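Local coordinates for glutamine amido transferase (Methylobacillus flagellatus, PDB 3M3P), which is a protein of the glutamine amidotransferase family, class one, with a mixed beta sheet flanked by helices, at residues A[44-47]-A[48-51]; A[66-69]-A[70-74]; A[164-167]-A[168-172]; A[227-230]-A[231-235]. One frame throughout, in Å; residues are numbered along the deposited sequence.

The four contacts follow one another along the chain, each closed before the next opens, and together they sample a loop and two helices around a mixed sheet, and a hairpin within it. Interaction 1 lies in the loop leading into strand 51-54, and interaction 2 starts helix 68-81, which follows that strand; their centres are about 14 Å apart, and I46 packs on L74. Interaction 3 is the hairpin that carries the sheet beyond strand 85-88. Interaction 4, on helix 218-237, meets it where V232 packs on I171 and, in the conformer given, R235 bridges to D168. The contacts thus form two touching pairs, the second tying the C-terminal helix to the hairpin; interactions 2 and 4 lie about 28 Å apart between centres.

Interaction 1 (A[44-47]-A[48-51]); sequences AEIR and DCSG
D48 turns back over E45, and C49 over I46, within one tight turn of chain. Two backbone bonds close it: D48 N reaches E45 O at 3.0 Å, and C49 N reaches I46 O at the same length. The side chains of E45 and D48 cross at about a right angle, E45 CG lying 3.4 Å from D48 OD1. The like-charged E45 OE1 and D48 OD1 stay 5.5 Å apart, and each carboxylate has its own partner. E45, bent at chi2 (56°), folds back so that its OE1 accepts the N-H of R47 at 2.9 Å, from above the carboxylate plane; D48 OD2 takes a bond from a water that itself accepts from E45 N. On the buried side I46 CD1 touches C49 SG, in the conformer given, at 3.7 Å, two apolar groups suited to the interior. A second water joins R47 O to C49 O at 2.8 Å each. Farther out, I46 rests on L74 and A78 of helix 68-81, C49 on M7 of strand 6-10, and R47 O also accepts from K4 NZ. Consecutive i to i+3 bonds of this kind mark a short 3-10 turn, here in the loop leading to parallel strand 51-54.

Interaction 2 (A[66-69]-A[70-74]); sequences PWMP and TLLAL
The backbone between W67 and A73 enters an alpha-helix through three successive i to i+4 bonds: L71 N to W67 O, L72 N to M68 O, the straightest at 175°, and A73 N to P69 O at 3.0 Å. P69 suits this first turn, where a residue without an N-H costs the helix no bond, and its exposed ring faces outward. W67 and L71 lie side by side and point the same way, the methyl CD2 of L71 3.8 Å from CZ3 of the six-membered ring of W67. With its CG between the backbone N and the carbonyl carbon (chi1 45°), the tryptophan carries its indole to the L71 side. Selenomethionine M68 is bent at chi2 and chi3, bringing SE across at a slant to the branch point of L72, 3.9 Å from CG; a long flexible chain of this kind can follow the shape of its leucine neighbour. CG of L72 also lies 3.4 Å from M68 O. T70, exposed to solvent, has OG1 beside its own backbone N and unusually close to a water that donates to P66 O at 2.7 Å, linking the chain before the helix to its first turn. Helix 68-81 is the crossover of a beta-alpha-beta unit between strands 51-54 and 85-88; M68 and L71 pack on L94 and L72 on A98 of helix 90-98, while the ring of W67 meets F11.

Interaction 3 (A[164-167]-A[168-172]); sequences YVLD and DLHIG
Y164 lays its ring over G172, the residue paired with it on the adjacent strand. From CB the chain turns with chi1 at 58°, setting CG between the backbone N and the carbonyl carbon and swinging the ring across to the partner strand. CD2 of Y164 comes to 3.9 Å from G172 O; CE1 and CE2 flank the glycine, and CZ comes nearest, 3.7 Å from G172 CA. This is a CH-pi contact, the CA lying over one face and offset toward the rim, and glycine suits the place because the tyrosine occupies the room a side chain would need. The OH hydrogen-bonds to G92 O, and F144 meets the ring edge-to-face. Strands 161-166 and 170-173 form an antiparallel beta hairpin, with Y164 and G172 joined by two backbone bonds. At its turn end two residues of one strand, L169 and H170, stand opposite the single L166 of the other, a classic beta bulge, and L166 O accepts from both of their N-H groups. D167 and D168 make the bend with positive phi. V165 and I171, a non-hydrogen-bonded pair, lie side by side on the face turned to W127; V165 CG1, in the conformer given, is 3.6 Å from I171 CD1. On the other face the H170 ring passes obliquely by L166, CD2 3.3 Å from L166 O; its NE2 meets a water at 2.8 Å that donates to D167 OD2, while ND1 bonds V85 N.

Interaction 4 (A[227-230]-A[231-235]); sequences RWAE and HVYAR
W228 and V232 point the same way from successive turns of helix 218-237, and the methyl CG2 of the valine meets the indole at its edge, near the ring plane, 4.0 Å from CE3. A beta-branched residue is apt here: CG2 sits anti to the carbonyl carbon, on the side of the tryptophan. One position along, Y233 lays a face of its ring over A229 O, whose oxygen lies 3.4 Å from CG, and alanine's small CB leaves the ring room, with CE2 at 4.3 Å. The same oxygen accepts Y233 N at 2.9 Å; V232 N and A234 N bond W228 O and E230 O, whereas H231 N to R227 O is weak. On the exposed side R227 grips E230 side-on in a salt bridge, NE to OE1 at 2.8 Å and NH1 to OE2 at 2.9 Å. Both oxygens lie in the guanidinium plane, though the carboxylate is tilted from it. E230 OE2 also bonds H19, Y233 OH bonds H88, and H231 ND1 bonds W127 O. Side chains spaced i to i+4 and i to i+3 in this way are typical of an amphipathic alpha-helix, whose apolar W228 and V232 here pack on L128 of helix 122-128 while polar side chains bond to neighbouring elements.

Interaction 1 (A[44-47]-A[48-51])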
loop_
_atom_site.group_PDB
_atom_site.type_symbol
_atom_site.label_atom_id
_atom_site.label_comp_id
_atom_site.label_asym_id
_atom_site.label_seq_id
_atom_site.Cartn_x
_atom_site.Cartn_y
_atom_site.Cartn_z
ATOM N N ALA A 44 17.921 -3.743 -12.496
ATOM C CA ALA A 44 17.572 -3.691 -13.926
ATOM C C ALA A 44 16.614 -4.769 -14.320
ATOM O O ALA A 44 15.794 -4.567 -15.221
ATOM C CB ALA A 44 18.816 -3.794 -14.807
ATOM N N GLU A 45 16.700 -5.906 -13.638
ATOM C CA GLU A 45 15.882 -7.067 -13.966
ATOM C C GLU A 45 14.881 -7.335 -12.844
ATOM O O GLU A 45 15.241 -7.852 -11.790
ATOM C CB GLU A 45 16.796 -8.251 -14.190
ATOM C CG GLU A 45 16.185 -9.670 -14.329
ATOM C CD GLU A 45 15.140 -9.755 -15.436
ATOM O OE1 GLU A 45 14.033 -9.219 -15.275
ATOM O OE2 GLU A 45 15.433 -10.419 -16.470
ATOM N N ILE A 46 13.634 -7.082 -13.132
ATOM C CA ILE A 46 12.536 -7.346 -12.203
ATOM C C ILE A 46 12.489 -8.825 -11.765
ATOM O O ILE A 46 12.077 -9.153 -10.645
ATOM C CB ILE A 46 11.182 -6.915 -12.791
ATOM C CG1 ILE A 46 10.069 -6.956 -11.710
ATOM C CG2 ILE A 46 10.778 -7.777 -14.004
ATOM C CD1 ILE A 46 10.251 -6.043 -10.439
ATOM N N ARG A 47 12.891 -9.734 -12.641
ATOM C CA ARG A 47 12.839 -11.151 -12.348
ATOM C C ARG A 47 13.850 -11.560 -11.235
ATOM O O ARG A 47 13.840 -12.713 -10.796
ATOM C CB ARG A 47 13.039 -11.999 -13.580
ATOM C CG ARG A 47 12.011 -11.758 -14.694
ATOM C CD ARG A 47 10.876 -12.685 -14.564
ATOM N NE ARG A 47 11.376 -14.055 -14.513
ATOM C CZ ARG A 47 11.815 -14.762 -15.549
ATOM N NH1 ARG A 47 11.722 -14.302 -16.799
ATOM N NH2 ARG A 47 12.324 -15.983 -15.312
ATOM N N ASP A 48 14.704 -10.635 -10.791
ATOM C CA ASP A 48 15.547 -10.849 -9.634
ATOM C C ASP A 48 14.730 -10.871 -8.349
ATOM O O ASP A 48 15.283 -11.277 -7.329
ATOM C CB ASP A 48 16.628 -9.728 -9.517
ATOM C CG ASP A 48 17.740 -9.784 -10.583
ATOM O OD1 ASP A 48 17.743 -10.645 -11.460
ATOM O OD2 ASP A 48 18.626 -8.918 -10.411
ATOM N N CYS A 49 13.452 -10.516 -8.397
ATOM C CA CYS A 49 12.620 -10.560 -7.175
ATOM C C CYS A 49 11.421 -11.476 -7.391
ATOM O O CYS A 49 10.989 -11.730 -8.530
ATOM C CB CYS A 49 12.230 -9.173 -6.676
ATOM S SG CYS A 49 10.878 -8.381 -7.588
ATOM N N SER A 50 10.901 -12.033 -6.300
ATOM C CA SER A 50 9.744 -12.898 -6.383
ATOM C C SER A 50 8.422 -12.080 -6.455
ATOM O O SER A 50 7.376 -12.591 -6.901
ATOM C CB SER A 50 9.681 -13.861 -5.203
ATOM O OG SER A 50 9.669 -13.161 -3.972
ATOM N N GLY A 51 8.488 -10.842 -5.963
ATOM C CA GLY A 51 7.340 -9.931 -5.911
ATOM C C GLY A 51 7.866 -8.537 -5.546
ATOM O O GLY A 51 8.990 -8.441 -5.090
HETATM O O HOH W 1 18.987 -6.686 -11.934
HETATM O O HOH W 2 11.311 -13.870 -10.364
#

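Interaction 2 (A[66-69]-A[70-74])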
loop_
_atom_site.group_PDB
_atom_site.type_symbol
_atom_site.label_atom_id
_atom_site.label_comp_id
_atom_site.label_asym_id
_atom_site.label_seq_id
_atom_site.Cartn_x
_atom_site.Cartn_y
_atom_site.Cartn_z
ATOM N N PRO A 66 14.452 11.615 -9.160
ATOM C CA PRO A 66 15.439 11.028 -10.095
ATOM C C PRO A 66 15.158 9.595 -10.462
ATOM O O PRO A 66 15.520 9.158 -11.547
ATOM C CB PRO A 66 16.770 11.166 -9.324
ATOM C CG PRO A 66 16.417 11.382 -7.937
ATOM C CD PRO A 66 15.098 12.089 -7.918
ATOM N N TRP A 67 14.526 8.864 -9.544
ATOM C CA TRP A 67 14.216 7.432 -9.703
ATOM C C TRP A 67 12.828 7.181 -10.297
ATOM O O TRP A 67 12.490 6.037 -10.555
ATOM C CB TRP A 67 14.302 6.749 -8.339
ATOM C CG TRP A 67 13.641 7.523 -7.265
ATOM C CD1 TRP A 67 14.253 8.314 -6.345
ATOM C CD2 TRP A 67 12.233 7.554 -6.929
ATOM N NE1 TRP A 67 13.339 8.853 -5.502
ATOM C CE2 TRP A 67 12.092 8.392 -5.799
ATOM C CE3 TRP A 67 11.075 6.948 -7.449
ATOM C CZ2 TRP A 67 10.848 8.640 -5.193
ATOM C CZ3 TRP A 67 9.828 7.205 -6.838
ATOM C CH2 TRP A 67 9.722 8.063 -5.737
HETATM N N MSE A 68 12.052 8.236 -10.558
HETATM C CA MSE A 68 10.690 8.032 -10.990
HETATM C C MSE A 68 10.545 7.293 -12.351
HETATM O O MSE A 68 9.809 6.281 -12.411
HETATM C CB MSE A 68 9.889 9.328 -10.965
HETATM C CG MSE A 68 8.457 9.172 -11.335
HETATM SE SE MSE A 68 7.371 8.138 -10.026
HETATM C CE MSE A 68 7.378 9.462 -8.580
ATOM N N PRO A 69 11.241 7.729 -13.396
ATOM C CA PRO A 69 11.060 6.982 -14.664
ATOM C C PRO A 69 11.472 5.523 -14.515
ATOM O O PRO A 69 10.844 4.616 -15.069
ATOM C CB PRO A 69 11.952 7.740 -15.653
ATOM C CG PRO A 69 12.020 9.098 -15.085
ATOM C CD PRO A 69 11.967 8.990 -13.606
ATOM N N THR A 70 12.566 5.286 -13.798
ATOM C CA THR A 70 13.101 3.939 -13.640
ATOM C C THR A 70 12.127 3.105 -12.881
ATOM O O THR A 70 11.848 1.973 -13.231
ATOM C CB THR A 70 14.470 3.978 -12.902
ATOM O OG1 THR A 70 15.337 4.792 -13.695
ATOM C CG2 THR A 70 15.107 2.648 -12.762
ATOM N N LEU A 71 11.537 3.652 -11.836
ATOM C CA LEU A 71 10.586 2.831 -11.043
ATOM C C LEU A 71 9.295 2.557 -11.790
ATOM O O LEU A 71 8.775 1.406 -11.769
ATOM C CB LEU A 71 10.262 3.475 -9.683
ATOM C CG LEU A 71 9.308 2.724 -8.739
ATOM C CD1 LEU A 71 9.860 1.365 -8.321
ATOM C CD2 LEU A 71 9.044 3.587 -7.461
ATOM N N LEU A 72 8.750 3.548 -12.478
ATOM C CA LEU A 72 7.536 3.295 -13.265
ATOM C C LEU A 72 7.802 2.205 -14.322
ATOM O O LEU A 72 6.944 1.357 -14.554
ATOM C CB LEU A 72 6.987 4.582 -13.907
ATOM C CG LEU A 72 6.538 5.673 -12.943
ATOM C CD1 LEU A 72 6.089 6.944 -13.704
ATOM C CD2 LEU A 72 5.431 5.167 -12.011
ATOM N N ALA A 73 8.957 2.258 -14.997
ATOM C CA ALA A 73 9.309 1.223 -15.971
ATOM C C ALA A 73 9.441 -0.173 -15.316
ATOM O O ALA A 73 9.001 -1.205 -15.851
ATOM C CB ALA A 73 10.577 1.606 -16.752
ATOM N N LEU A 74 10.040 -0.226 -14.134
ATOM C CA LEU A 74 10.160 -1.471 -13.393
ATOM C C LEU A 74 8.801 -2.067 -13.008
ATOM O O LEU A 74 8.602 -3.268 -13.099
ATOM C CB LEU A 74 11.016 -1.247 -12.146
ATOM C CG LEU A 74 11.451 -2.489 -11.391
ATOM C CD1 LEU A 74 12.444 -3.331 -12.302
ATOM C CD2 LEU A 74 12.102 -2.049 -10.087
HETATM O O HOH W 3 14.879 7.268 -13.293
#

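Interaction 3 (A[164-167]-A[168-172])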
loop_
_atom_site.group_PDB
_atom_site.type_symbol
_atom_site.label_atom_id
_atom_site.label_comp_id
_atom_site.label_asym_id
_atom_site.label_seq_id
_atom_site.Cartn_x
_atom_site.Cartn_y
_atom_site.Cartn_z
ATOM N N TYR A 164 -7.855 -1.483 -5.804
ATOM C CA TYR A 164 -8.152 -2.152 -7.062
ATOM C C TYR A 164 -7.250 -3.378 -7.152
ATOM O O TYR A 164 -6.178 -3.416 -6.528
ATOM C CB TYR A 164 -7.905 -1.220 -8.286
ATOM C CG TYR A 164 -6.500 -0.707 -8.346
ATOM C CD1 TYR A 164 -5.442 -1.476 -8.901
ATOM C CD2 TYR A 164 -6.171 0.494 -7.734
ATOM C CE1 TYR A 164 -4.141 -1.037 -8.815
ATOM C CE2 TYR A 164 -4.856 0.955 -7.676
ATOM C CZ TYR A 164 -3.863 0.190 -8.209
ATOM O OH TYR A 164 -2.535 0.581 -8.125
ATOM N N VAL A 165 -7.629 -4.335 -7.997
ATOM C CA VAL A 165 -6.803 -5.498 -8.324
ATOM C C VAL A 165 -6.624 -5.594 -9.812
ATOM O O VAL A 165 -7.543 -5.289 -10.586
ATOM C CB VAL A 165 -7.337 -6.854 -7.729
ATOM C CG1 VAL A 165 -7.122 -6.938 -6.179
ATOM C CG2 VAL A 165 -8.811 -7.129 -8.135
ATOM N N LEU A 166 -5.445 -5.983 -10.238
ATOM C CA LEU A 166 -5.076 -6.110 -11.652
ATOM C C LEU A 166 -4.584 -7.493 -11.959
ATOM O O LEU A 166 -3.684 -8.007 -11.291
ATOM C CB LEU A 166 -4.037 -5.082 -12.028
ATOM C CG LEU A 166 -3.544 -5.026 -13.452
ATOM C CD1 LEU A 166 -4.683 -4.690 -14.434
ATOM C CD2 LEU A 166 -2.350 -4.063 -13.530
ATOM N N ASP A 167 -5.185 -8.124 -12.969
ATOM C CA ASP A 167 -4.684 -9.410 -13.543
ATOM C C ASP A 167 -4.681 -10.531 -12.445
ATOM O O ASP A 167 -3.855 -11.457 -12.550
ATOM C CB ASP A 167 -3.252 -9.288 -14.150
ATOM C CG ASP A 167 -3.173 -8.326 -15.325
ATOM O OD1 ASP A 167 -4.223 -8.199 -15.978
ATOM O OD2 ASP A 167 -2.058 -7.779 -15.630
ATOM N N ASP A 168 -5.534 -10.456 -11.422
ATOM C CA ASP A 168 -5.553 -11.508 -10.393
ATOM C C ASP A 168 -4.239 -11.582 -9.648
ATOM O O ASP A 168 -3.915 -12.609 -9.034
ATOM C CB ASP A 168 -5.753 -12.887 -11.067
ATOM C CG ASP A 168 -6.325 -13.920 -10.141
ATOM O OD1 ASP A 168 -7.068 -13.527 -9.222
ATOM O OD2 ASP A 168 -6.067 -15.134 -10.383
ATOM N N LEU A 169 -3.429 -10.528 -9.730
ATOM C CA LEU A 169 -2.043 -10.646 -9.230
ATOM C C LEU A 169 -1.589 -9.449 -8.390
ATOM O O LEU A 169 -0.854 -9.621 -7.433
ATOM C CB LEU A 169 -1.099 -10.798 -10.426
ATOM C CG LEU A 169 0.088 -11.651 -10.502
ATOM C CD1 LEU A 169 -0.024 -12.998 -9.740
ATOM C CD2 LEU A 169 0.471 -11.910 -12.003
ATOM N N HIS A 170 -1.952 -8.259 -8.828
ATOM C CA HIS A 170 -1.461 -7.003 -8.304
ATOM C C HIS A 170 -2.571 -6.328 -7.531
ATOM O O HIS A 170 -3.731 -6.377 -7.978
ATOM C CB HIS A 170 -1.008 -6.103 -9.431
ATOM C CG HIS A 170 -0.195 -6.806 -10.467
ATOM N ND1 HIS A 170 1.060 -7.318 -10.199
ATOM C CD2 HIS A 170 -0.533 -7.221 -11.715
ATOM C CE1 HIS A 170 1.482 -7.951 -11.281
ATOM N NE2 HIS A 170 0.534 -7.908 -12.214
ATOM N N ILE A 171 -2.253 -5.692 -6.427
ATOM C CA ILE A 171 -3.256 -4.989 -5.662
ATOM C C ILE A 171 -2.704 -3.648 -5.202
ATOM O O ILE A 171 -1.568 -3.577 -4.689
ATOM C CB ILE A 171 -3.846 -5.888 -4.504
ATOM C CG1 ILE A 171 -5.042 -5.177 -3.866
ATOM C CG2 ILE A 171 -2.789 -6.290 -3.447
ATOM C CD1 ILE A 171 -5.906 -6.088 -2.937
ATOM N N GLY A 172 -3.476 -2.580 -5.342
ATOM C CA GLY A 172 -3.110 -1.262 -4.876
ATOM C C GLY A 172 -4.124 -0.739 -3.909
ATOM O O GLY A 172 -5.336 -0.913 -4.143
HETATM O O HOH W 4 -8.052 -8.603 -11.382
HETATM O O HOH W 5 0.422 -9.270 -14.709
#

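Interaction 4 (A[227-230]-A[231-235])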
loop_
_atom_site.group_PDB
_atom_site.type_symbol
_atom_site.label_atom_id
_atom_site.label_comp_id
_atom_site.label_asym_id
_atom_site.label_seq_id
_atom_site.Cartn_x
_atom_site.Cartn_y
_atom_site.Cartn_z
ATOM N N ARG A 227 -5.896 -8.361 11.120
ATOM C CA ARG A 227 -6.509 -9.664 10.699
ATOM C C ARG A 227 -6.905 -9.651 9.250
ATOM O O ARG A 227 -6.619 -10.649 8.564
ATOM C CB ARG A 227 -7.645 -10.039 11.610
ATOM C CG ARG A 227 -7.155 -10.377 13.062
ATOM C CD ARG A 227 -5.968 -11.505 13.192
ATOM N NE ARG A 227 -4.532 -11.091 13.109
ATOM C CZ ARG A 227 -3.849 -10.448 14.069
ATOM N NH1 ARG A 227 -2.540 -10.196 13.886
ATOM N NH2 ARG A 227 -4.454 -10.051 15.198
ATOM N N TRP A 228 -7.571 -8.624 8.732
ATOM C CA TRP A 228 -7.927 -8.638 7.314
ATOM C C TRP A 228 -6.744 -8.233 6.427
ATOM O O TRP A 228 -6.659 -8.718 5.311
ATOM C CB TRP A 228 -9.241 -7.859 7.008
ATOM C CG TRP A 228 -9.202 -6.360 7.114
ATOM C CD1 TRP A 228 -9.497 -5.597 8.194
ATOM C CD2 TRP A 228 -8.856 -5.436 6.070
ATOM N NE1 TRP A 228 -9.379 -4.275 7.899
ATOM C CE2 TRP A 228 -8.977 -4.130 6.603
ATOM C CE3 TRP A 228 -8.460 -5.572 4.727
ATOM C CZ2 TRP A 228 -8.710 -2.986 5.846
ATOM C CZ3 TRP A 228 -8.187 -4.420 3.978
ATOM C CH2 TRP A 228 -8.301 -3.153 4.541
ATOM N N ALA A 229 -5.806 -7.457 6.912
ATOM C CA ALA A 229 -4.574 -7.249 6.181
ATOM C C ALA A 229 -3.880 -8.551 5.943
ATOM O O ALA A 229 -3.346 -8.774 4.858
ATOM C CB ALA A 229 -3.634 -6.248 6.950
ATOM N N GLU A 230 -3.854 -9.420 6.949
ATOM C CA GLU A 230 -3.225 -10.721 6.789
ATOM C C GLU A 230 -3.962 -11.546 5.731
ATOM O O GLU A 230 -3.329 -12.341 5.010
ATOM C CB GLU A 230 -3.183 -11.469 8.120
ATOM C CG GLU A 230 -2.091 -10.910 9.036
ATOM C CD GLU A 230 -2.239 -11.330 10.486
ATOM O OE1 GLU A 230 -3.212 -12.051 10.830
ATOM O OE2 GLU A 230 -1.379 -10.890 11.305
ATOM N N HIS A 231 -5.306 -11.423 5.627
ATOM C CA HIS A 231 -6.027 -12.091 4.558
ATOM C C HIS A 231 -5.526 -11.586 3.174
ATOM O O HIS A 231 -5.266 -12.368 2.272
ATOM C CB HIS A 231 -7.535 -11.789 4.690
ATOM C CG HIS A 231 -8.373 -12.491 3.685
ATOM N ND1 HIS A 231 -8.571 -12.043 2.387
ATOM C CD2 HIS A 231 -9.072 -13.648 3.799
ATOM C CE1 HIS A 231 -9.319 -12.926 1.748
ATOM N NE2 HIS A 231 -9.664 -13.883 2.593
ATOM N N VAL A 232 -5.403 -10.271 3.021
ATOM C CA VAL A 232 -4.892 -9.699 1.768
ATOM C C VAL A 232 -3.497 -10.244 1.485
ATOM O O VAL A 232 -3.214 -10.655 0.388
ATOM C CB VAL A 232 -4.845 -8.160 1.843
ATOM C CG1 VAL A 232 -4.179 -7.567 0.620
ATOM C CG2 VAL A 232 -6.276 -7.580 2.037
ATOM N N TYR A 233 -2.602 -10.195 2.470
ATOM C CA TYR A 233 -1.206 -10.579 2.247
ATOM C C TYR A 233 -1.107 -12.053 1.912
ATOM O O TYR A 233 -0.350 -12.457 1.026
ATOM C CB TYR A 233 -0.350 -10.219 3.447
ATOM C CG TYR A 233 -0.176 -8.740 3.719
ATOM C CD1 TYR A 233 -0.137 -7.804 2.688
ATOM C CD2 TYR A 233 0.032 -8.298 4.999
ATOM C CE1 TYR A 233 0.105 -6.457 2.975
ATOM C CE2 TYR A 233 0.257 -6.943 5.288
ATOM C CZ TYR A 233 0.335 -6.066 4.264
ATOM O OH TYR A 233 0.582 -4.702 4.501
ATOM N N ALA A 234 -1.893 -12.880 2.592
ATOM C CA ALA A 234 -1.930 -14.307 2.285
ATOM C C ALA A 234 -2.381 -14.570 0.865
ATOM O O ALA A 234 -1.833 -15.446 0.186
ATOM C CB ALA A 234 -2.821 -15.049 3.317
ATOM N N ARG A 235 -3.367 -13.843 0.380
ATOM C CA ARG A 235 -3.776 -14.000 -1.022
ATOM C C ARG A 235 -2.667 -13.529 -1.938
ATOM O O ARG A 235 -2.338 -14.183 -2.921
ATOM C CB ARG A 235 -5.050 -13.234 -1.290
ATOM C CG ARG A 235 -5.566 -13.284 -2.710
ATOM C CD ARG A 235 -5.749 -14.709 -3.250
ATOM N NE ARG A 235 -6.166 -14.613 -4.653
ATOM C CZ ARG A 235 -5.300 -14.464 -5.636
ATOM N NH1 ARG A 235 -4.002 -14.457 -5.361
ATOM N NH2 ARG A 235 -5.711 -14.326 -6.861
#